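Local coordinates for suppressor protein MPT5 (Saccharomyces cerevisiae, PDB 5BZU) that binds a consensus element in the 3' untranslated region of target mRNAs and regulates their expression after transcription, including negative regulation of HO, at residues 144-149 with 179-184; 326-331 with 393-398; 193-198 with 223-228. All blocks are in the same frame, centred on the assembly; numbering follows the deposited sequence. Where two conformers were deposited one is given.

Contact 1: 144-149 with 179-184. With nucleotides of chain B.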
# COMPACT_ATOMS: atom_id res chain seq x y z
N VAL A 144 -6.87 11.40 -2.80
CA VAL A 144 -8.25 11.35 -2.31
C VAL A 144 -8.58 9.95 -1.79
O VAL A 144 -9.18 9.79 -0.72
CB VAL A 144 -9.28 11.80 -3.37
CG1 VAL A 144 -10.71 11.53 -2.89
CG2 VAL A 144 -9.10 13.27 -3.71
N ILE A 145 -8.16 8.93 -2.54
CA ILE A 145 -8.34 7.54 -2.10
C ILE A 145 -7.65 7.28 -0.76
O ILE A 145 -8.23 6.65 0.13
CB ILE A 145 -7.83 6.52 -3.15
CG1 ILE A 145 -8.51 6.76 -4.50
CG2 ILE A 145 -8.07 5.09 -2.66
CD1 ILE A 145 -10.03 6.82 -4.42
N GLN A 146 -6.41 7.76 -0.62
CA GLN A 146 -5.70 7.64 0.65
C GLN A 146 -6.43 8.35 1.79
O GLN A 146 -6.48 7.85 2.91
CB GLN A 146 -4.25 8.15 0.53
CG GLN A 146 -3.36 7.27 -0.35
CD GLN A 146 -1.90 7.67 -0.30
OE1 GLN A 146 -1.26 7.62 0.76
NE2 GLN A 146 -1.36 8.07 -1.45
N LYS A 147 -7.01 9.51 1.49
CA LYS A 147 -7.76 10.27 2.49
C LYS A 147 -8.93 9.45 3.02
O LYS A 147 -9.10 9.32 4.23
CB LYS A 147 -8.26 11.61 1.92
CG LYS A 147 -7.56 12.83 2.50
CD LYS A 147 -7.56 12.80 4.02
CE LYS A 147 -6.77 13.97 4.60
NZ LYS A 147 -5.49 14.21 3.88
N CYS A 148 -9.72 8.88 2.10
CA CYS A 148 -10.83 8.01 2.46
C CYS A 148 -10.34 6.87 3.34
O CYS A 148 -10.95 6.52 4.35
CB CYS A 148 -11.48 7.41 1.22
SG CYS A 148 -12.25 8.60 0.13
N ILE A 149 -9.21 6.30 2.93
CA ILE A 149 -8.63 5.14 3.58
C ILE A 149 -8.24 5.45 5.03
O ILE A 149 -8.33 4.59 5.91
CB ILE A 149 -7.43 4.58 2.77
CG1 ILE A 149 -7.93 3.90 1.49
CG2 ILE A 149 -6.62 3.59 3.57
CD1 ILE A 149 -6.82 3.28 0.66
N GLY A 179 -0.50 3.17 -7.38
CA GLY A 179 -1.44 2.16 -6.93
C GLY A 179 -0.85 1.22 -5.90
O GLY A 179 -1.55 0.76 -4.99
N CYS A 180 0.44 0.95 -6.05
CA CYS A 180 1.15 0.07 -5.12
C CYS A 180 1.13 0.66 -3.71
O CYS A 180 0.97 -0.07 -2.73
CB CYS A 180 2.59 -0.12 -5.58
SG CYS A 180 3.57 -1.13 -4.48
N CYS A 181 1.27 1.98 -3.63
CA CYS A 181 1.29 2.66 -2.34
C CYS A 181 -0.10 2.65 -1.70
O CYS A 181 -0.25 2.33 -0.52
CB CYS A 181 1.78 4.10 -2.49
SG CYS A 181 1.71 5.08 -0.97
N VAL A 182 -1.10 3.00 -2.50
CA VAL A 182 -2.48 3.02 -2.03
C VAL A 182 -2.88 1.66 -1.47
O VAL A 182 -3.43 1.57 -0.37
CB VAL A 182 -3.46 3.39 -3.16
CG1 VAL A 182 -4.89 3.32 -2.68
CG2 VAL A 182 -3.12 4.78 -3.72
N LEU A 183 -2.58 0.60 -2.22
CA LEU A 183 -2.93 -0.76 -1.81
C LEU A 183 -2.32 -1.10 -0.45
O LEU A 183 -2.99 -1.68 0.40
CB LEU A 183 -2.51 -1.79 -2.88
CG LEU A 183 -3.00 -3.23 -2.69
CD1 LEU A 183 -4.52 -3.28 -2.59
CD2 LEU A 183 -2.51 -4.13 -3.81
N GLN A 184 -1.07 -0.72 -0.25
CA GLN A 184 -0.41 -0.93 1.03
C GLN A 184 -1.09 -0.15 2.16
O GLN A 184 -1.31 -0.69 3.25
CB GLN A 184 1.08 -0.57 0.95
CG GLN A 184 1.90 -1.52 0.10
CD GLN A 184 3.36 -1.13 0.04
OE1 GLN A 184 4.12 -1.33 0.99
NE2 GLN A 184 3.76 -0.56 -1.10
P A B 4 14.97 1.87 -4.98
OP1 A B 4 15.72 3.07 -5.45
OP2 A B 4 15.18 1.34 -3.61
O5' A B 4 13.41 2.13 -5.19
C5' A B 4 12.85 2.16 -6.49
C4' A B 4 11.37 2.46 -6.47
O4' A B 4 10.65 1.34 -5.90
C3' A B 4 10.95 3.65 -5.62
O3' A B 4 11.15 4.88 -6.28
C2' A B 4 9.49 3.34 -5.33
O2' A B 4 8.67 3.75 -6.42
C1' A B 4 9.49 1.81 -5.25
N9 A B 4 9.47 1.31 -3.86
C8 A B 4 10.51 1.12 -2.97
N7 A B 4 10.12 0.64 -1.81
C5 A B 4 8.74 0.49 -1.95
C6 A B 4 7.73 0.04 -1.08
N6 A B 4 7.95 -0.38 0.17
N1 A B 4 6.47 0.03 -1.54
C2 A B 4 6.22 0.45 -2.79
N3 A B 4 7.08 0.90 -3.70
C4 A B 4 8.33 0.90 -3.21
P A B 5 11.36 6.23 -5.45
OP1 A B 5 11.71 7.28 -6.45
OP2 A B 5 12.29 5.93 -4.33
O5' A B 5 9.92 6.57 -4.86
C5' A B 5 8.84 6.93 -5.71
C4' A B 5 7.52 6.94 -4.98
O4' A B 5 7.21 5.62 -4.48
C3' A B 5 7.43 7.82 -3.74
O3' A B 5 7.21 9.19 -4.07
C2' A B 5 6.28 7.20 -2.96
O2' A B 5 5.03 7.63 -3.47
C1' A B 5 6.46 5.70 -3.29
N9 A B 5 7.13 4.95 -2.21
C8 A B 5 8.48 4.70 -2.07
N7 A B 5 8.78 4.00 -1.01
C5 A B 5 7.55 3.75 -0.41
C6 A B 5 7.20 3.05 0.76
N6 A B 5 8.08 2.45 1.56
N1 A B 5 5.88 3.00 1.08
C2 A B 5 5.00 3.60 0.28
N3 A B 5 5.21 4.29 -0.84
C4 A B 5 6.53 4.33 -1.14

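Contact 2: 326-331 with 393-398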
# COMPACT_ATOMS: atom_id res chain seq x y z
N LEU A 326 21.78 -19.65 4.41
CA LEU A 326 22.97 -20.17 5.08
C LEU A 326 23.35 -19.42 6.36
O LEU A 326 24.14 -19.92 7.16
CB LEU A 326 24.17 -20.15 4.12
CG LEU A 326 24.08 -21.05 2.89
CD1 LEU A 326 25.32 -20.90 2.02
CD2 LEU A 326 23.91 -22.50 3.32
N ASP A 327 22.79 -18.23 6.55
CA ASP A 327 23.18 -17.40 7.69
C ASP A 327 22.72 -18.01 9.01
O ASP A 327 21.53 -17.98 9.33
CB ASP A 327 22.65 -15.97 7.54
CG ASP A 327 23.45 -14.96 8.35
OD1 ASP A 327 23.83 -15.26 9.50
OD2 ASP A 327 23.72 -13.85 7.82
N VAL A 328 23.67 -18.57 9.75
CA VAL A 328 23.40 -19.23 11.03
C VAL A 328 22.62 -18.34 12.01
O VAL A 328 21.77 -18.83 12.76
CB VAL A 328 24.70 -19.74 11.67
CG1 VAL A 328 24.54 -19.98 13.17
CG2 VAL A 328 25.15 -21.01 10.97
N LYS A 329 22.89 -17.04 11.96
CA LYS A 329 22.18 -16.08 12.81
C LYS A 329 20.66 -16.19 12.65
O LYS A 329 19.91 -15.86 13.57
CB LYS A 329 22.67 -14.66 12.51
CG LYS A 329 22.23 -13.61 13.52
CD LYS A 329 23.21 -12.43 13.54
CE LYS A 329 23.32 -11.75 12.18
NZ LYS A 329 24.39 -10.71 12.16
N ASN A 330 20.21 -16.68 11.49
CA ASN A 330 18.79 -16.91 11.25
C ASN A 330 18.26 -18.14 11.98
O ASN A 330 17.09 -18.16 12.38
CB ASN A 330 18.50 -17.05 9.75
CG ASN A 330 18.71 -15.76 8.98
OD1 ASN A 330 18.70 -14.67 9.55
ND2 ASN A 330 18.88 -15.88 7.66
N TYR A 331 19.10 -19.15 12.15
CA TYR A 331 18.64 -20.44 12.68
C TYR A 331 19.47 -21.03 13.83
O TYR A 331 19.61 -22.24 13.92
CB TYR A 331 18.53 -21.47 11.55
CG TYR A 331 19.79 -21.63 10.72
CD1 TYR A 331 20.84 -22.42 11.16
CD2 TYR A 331 19.92 -20.99 9.49
CE1 TYR A 331 21.98 -22.57 10.40
CE2 TYR A 331 21.06 -21.14 8.73
CZ TYR A 331 22.09 -21.93 9.19
OH TYR A 331 23.23 -22.07 8.44
N LYS A 393 32.20 -20.12 7.83
CA LYS A 393 33.06 -19.95 9.01
C LYS A 393 32.24 -19.79 10.30
O LYS A 393 32.55 -20.40 11.32
CB LYS A 393 33.98 -18.74 8.81
CG LYS A 393 34.55 -18.13 10.08
CD LYS A 393 35.96 -18.64 10.37
CE LYS A 393 36.63 -17.79 11.44
NZ LYS A 393 38.00 -18.28 11.77
N ALA A 394 31.20 -18.97 10.24
CA ALA A 394 30.36 -18.71 11.41
C ALA A 394 29.46 -19.91 11.71
O ALA A 394 28.96 -20.06 12.83
CB ALA A 394 29.53 -17.46 11.21
N TYR A 395 29.25 -20.75 10.71
CA TYR A 395 28.54 -22.01 10.91
C TYR A 395 29.31 -22.88 11.89
O TYR A 395 28.76 -23.35 12.89
CB TYR A 395 28.35 -22.73 9.57
CG TYR A 395 27.82 -24.14 9.67
CD1 TYR A 395 26.45 -24.39 9.66
CD2 TYR A 395 28.68 -25.23 9.77
CE1 TYR A 395 25.95 -25.68 9.75
CE2 TYR A 395 28.19 -26.52 9.86
CZ TYR A 395 26.83 -26.74 9.85
OH TYR A 395 26.35 -28.03 9.95
N ALA A 396 30.59 -23.10 11.59
CA ALA A 396 31.46 -23.94 12.40
C ALA A 396 31.55 -23.48 13.86
O ALA A 396 31.55 -24.30 14.77
CB ALA A 396 32.84 -24.02 11.78
N GLU A 397 31.64 -22.17 14.06
CA GLU A 397 31.84 -21.60 15.39
C GLU A 397 30.69 -21.91 16.36
O GLU A 397 30.87 -21.89 17.57
CB GLU A 397 32.06 -20.08 15.31
CG GLU A 397 33.32 -19.68 14.54
CD GLU A 397 33.44 -18.18 14.36
OE1 GLU A 397 32.50 -17.45 14.73
OE2 GLU A 397 34.48 -17.73 13.84
N ALA A 398 29.52 -22.20 15.80
CA ALA A 398 28.36 -22.59 16.61
C ALA A 398 28.01 -24.07 16.39
O ALA A 398 26.88 -24.49 16.62
CB ALA A 398 27.16 -21.71 16.28

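Contact 3: 193-198 with 223-228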
# COMPACT_ATOMS: atom_id res chain seq x y z
N GLN A 193 -11.38 -9.74 6.58
CA GLN A 193 -12.16 -10.27 5.46
C GLN A 193 -11.97 -9.49 4.15
O GLN A 193 -12.18 -10.03 3.07
CB GLN A 193 -13.64 -10.40 5.84
CG GLN A 193 -13.92 -11.62 6.73
CD GLN A 193 -15.34 -11.67 7.26
OE1 GLN A 193 -16.08 -10.68 7.18
NE2 GLN A 193 -15.74 -12.82 7.79
N GLN A 194 -11.56 -8.23 4.25
CA GLN A 194 -11.22 -7.46 3.05
C GLN A 194 -9.84 -7.86 2.54
O GLN A 194 -9.64 -8.01 1.33
CB GLN A 194 -11.30 -5.95 3.30
CG GLN A 194 -12.72 -5.38 3.37
CD GLN A 194 -12.79 -4.09 4.16
OE1 GLN A 194 -12.00 -3.87 5.08
NE2 GLN A 194 -13.73 -3.22 3.80
N ILE A 195 -8.89 -8.02 3.45
CA ILE A 195 -7.55 -8.49 3.11
C ILE A 195 -7.61 -9.83 2.36
O ILE A 195 -6.91 -10.02 1.37
CB ILE A 195 -6.66 -8.63 4.37
CG1 ILE A 195 -6.34 -7.25 4.95
CG2 ILE A 195 -5.35 -9.36 4.05
CD1 ILE A 195 -5.52 -7.29 6.23
N PHE A 196 -8.46 -10.74 2.84
CA PHE A 196 -8.66 -12.04 2.20
C PHE A 196 -9.08 -11.93 0.74
O PHE A 196 -8.51 -12.59 -0.12
CB PHE A 196 -9.70 -12.86 2.97
CG PHE A 196 -9.19 -13.50 4.23
CD1 PHE A 196 -7.84 -13.45 4.56
CD2 PHE A 196 -10.05 -14.16 5.09
CE1 PHE A 196 -7.37 -14.05 5.72
CE2 PHE A 196 -9.59 -14.76 6.25
CZ PHE A 196 -8.24 -14.71 6.57
N LYS A 197 -10.09 -11.10 0.47
CA LYS A 197 -10.62 -10.92 -0.88
C LYS A 197 -9.55 -10.43 -1.86
O LYS A 197 -9.51 -10.84 -3.02
CB LYS A 197 -11.82 -9.96 -0.87
CG LYS A 197 -13.09 -10.57 -0.30
CD LYS A 197 -14.01 -9.53 0.32
CE LYS A 197 -14.51 -8.52 -0.70
NZ LYS A 197 -15.42 -9.12 -1.70
N ILE A 198 -8.68 -9.55 -1.37
CA ILE A 198 -7.58 -9.03 -2.17
C ILE A 198 -6.47 -10.07 -2.31
O ILE A 198 -5.84 -10.18 -3.37
CB ILE A 198 -7.03 -7.73 -1.56
CG1 ILE A 198 -8.15 -6.69 -1.46
CG2 ILE A 198 -5.86 -7.21 -2.37
CD1 ILE A 198 -7.75 -5.40 -0.74
N LEU A 223 3.30 -10.72 3.43
CA LEU A 223 4.07 -11.64 4.27
C LEU A 223 4.31 -11.11 5.70
O LEU A 223 4.76 -11.85 6.57
CB LEU A 223 5.40 -12.01 3.60
CG LEU A 223 5.35 -13.03 2.47
CD1 LEU A 223 6.69 -13.13 1.77
CD2 LEU A 223 4.94 -14.39 3.00
N ASP A 224 4.00 -9.83 5.92
CA ASP A 224 4.16 -9.24 7.25
C ASP A 224 2.86 -9.28 8.06
O ASP A 224 2.86 -8.97 9.25
CB ASP A 224 4.68 -7.80 7.15
CG ASP A 224 6.16 -7.74 6.84
OD1 ASP A 224 6.91 -8.63 7.30
OD2 ASP A 224 6.57 -6.81 6.12
N ILE A 225 1.77 -9.68 7.42
CA ILE A 225 0.49 -9.82 8.10
C ILE A 225 0.36 -11.21 8.74
O ILE A 225 0.14 -12.20 8.03
CB ILE A 225 -0.69 -9.54 7.15
CG1 ILE A 225 -0.44 -8.27 6.33
CG2 ILE A 225 -1.99 -9.42 7.92
CD1 ILE A 225 -1.59 -7.92 5.39
N LYS A 226 0.49 -11.28 10.06
CA LYS A 226 0.56 -12.55 10.78
C LYS A 226 -0.71 -13.39 10.67
O LYS A 226 -0.65 -14.62 10.69
CB LYS A 226 0.89 -12.31 12.26
CG LYS A 226 -0.26 -11.70 13.05
CD LYS A 226 0.08 -11.47 14.52
CE LYS A 226 -1.11 -10.90 15.26
NZ LYS A 226 -0.73 -10.36 16.60
N GLU A 227 -1.85 -12.72 10.53
CA GLU A 227 -3.14 -13.40 10.46
C GLU A 227 -3.32 -14.12 9.13
O GLU A 227 -4.36 -14.71 8.88
CB GLU A 227 -4.29 -12.39 10.66
CG GLU A 227 -4.19 -11.54 11.93
CD GLU A 227 -3.25 -10.35 11.78
OE1 GLU A 227 -2.37 -10.39 10.90
OE2 GLU A 227 -3.40 -9.37 12.55
N LEU A 228 -2.30 -14.07 8.28
CA LEU A 228 -2.36 -14.69 6.97
C LEU A 228 -1.48 -15.94 6.92
O LEU A 228 -1.59 -16.74 5.99
CB LEU A 228 -1.93 -13.71 5.87
CG LEU A 228 -2.69 -12.39 5.75
CD1 LEU A 228 -2.22 -11.59 4.53
CD2 LEU A 228 -4.19 -12.62 5.69

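Contact 1: 144-149 with 179-184
Val182 meets Ile145, Gln146 and Ile149 where the RNA-binding helices of two neighbouring Pumilio repeats lie side by side. Segment 144-149 belongs to Pumilio repeat 4 and segment 179-184 to repeat 5. Their axes run nearly parallel, 6° apart and 10.0 Å at the closest approach. This is the stacking of equivalent helices that builds the PUF superhelix and its RNA-facing surface.

The apolar packing centres on Val182. Its CG1 lies anti to the backbone N (chi1 177°), and both isoleucines reach this branch. Ile145 presents its CG2 branch, 3.6 Å from Val182 CG1. Ile149 comes with the end of its extended chain, and its CD1 is 3.9 Å from the same methyl. Both isoleucines cross the valine at about a right angle. The other valine branch, CG2, faces the aliphatic part of Gln146. Ile145 and Ile149 also rest on Ile160, so helix 158-165 covers the isoleucines.

The polar end of Gln146 passes beyond the valine toward Cys181. Its amide is held from outside the segments: NE2 bonds to Asn142 OD1, and OE1 accepts from Lys185 NZ.

Segment 179-184 also meets the RNA. Cys180 SG lies 3.5 Å from C2 of A4 of chain B. Gln184 reads the base of A4. Its NE2 donates to Cys180 O, one turn back, from above the carbonyl plane. Cys180 O also takes the helical bond from Gln184 N. The bond from NE2 to Cys180 O probably helps to fix the rotation of the amide. The bond to the base is short and nearly straight: Gln184 NE2 to A4 N1 of chain B, 2.8 Å at 172°.

Contact 2: 326-331 with 393-398
Val328 presses against the backbone and ring of Tyr395, and these two residues bury the most surface in the contact. The valine sits just after helix 318-326, in Pumilio repeat 8. The tyrosine is near the end of helix 385-397, the last helix modelled. The contact thus joins the loop after helix 318-326 to the end of helix 385-397.

Val328 points its side chain at the helix. CG2 makes the close approach, 3.5 Å from Tyr395 CA and 3.9 Å from Tyr395 CD1. The CG1 branch turns toward Ala398 CB, at the looser distance of 4.4 Å. CG2 therefore touches the last turn of the helix and CG1 the residue that follows it.

Tyr395 has CG anti to its backbone N (chi1 171°), which carries the ring past the valine toward Ile369 of helix 357-375. Tyr331 adds a smaller share. Its hydroxyl reaches the edge of the Tyr395 ring, with OH 4.2 Å from CD1. That hydroxyl donates to Leu326 O over 2.7 Å, from above the carbonyl plane. The Tyr331 ring also carries Val328 CA over one face, and it meets Phe361 edge-to-face.

Across the segments the contact is apolar packing. The polar bonds within 326-331, including the Asx turn from Asp327 OD1 to Lys329 N, shape the loop that presents Val328. Fit of methyls against the helix, not pairing of charges, joins the two segments.

Contact 3: 193-198 with 223-228
Leu228 fits its CD2 methyl into the angle between Ile195 and Phe196. These two are consecutive residues on helix 192-204, in Pumilio repeat 5. The leucine ends the turn that leads into helix 229-240, in repeat 6. The contact packs helix 192-204 against the loop between helices 215-222 and 229-240.

The methyl is the bump. It meets the isoleucine branch, with Leu228 CD2 3.8 Å from Ile195 CG2. About at right angles to that, it meets the rim of the phenyl ring, with Leu228 CD2 3.5 Å from Phe196 CE1. The approach is near the ring plane, at the edge, and the two side chains slide past each other in opposite directions. Leu228 CD1 also touches Ile195 CG2, at 3.9 Å, so the leucine fork straddles that branch.

Ile195 makes a second contact through its CD1, which meets Ile225 CD1 tip to tip at 4.1 Å. Its CG2, anti to the backbone N, faces Leu228, while CG1 beside that N (chi1 -69°) carries CD1 to Ile225. Ile195 also rests on Leu187 of helix 179-189. The loop is braced by its own bond, Leu228 N to Ile225 O.

The side-chain contacts are hydrocarbon on hydrocarbon; the backbone oxygen of Glu227 also lies at the ring edge. Adhesion should come mainly from burying methyl and ring surface, with the fit of Leu228 between Ile195 and Phe196 probably helping to place the loop on helix 192-204.

In the fold
From the N terminus, contact 1 comes first. It spans the 29 residues between 149 and 179 and joins repeats 4 and 5. Contact 3 follows, bridging 24 residues from helix 192-204 to the loop after helix 215-222, and joins repeats 5 and 6. Contact 2 closes last, over 61 residues that include helix 357-375, and ties repeat 8 to the final helix. The three are in series; none nests or crosses. Contacts 1 and 3 lie about 17 Å apart between centres and meet inside repeat 5, where Leu183 packs on Ile198. Contact 2 stands apart, its centre about 33 Å from that of contact 3.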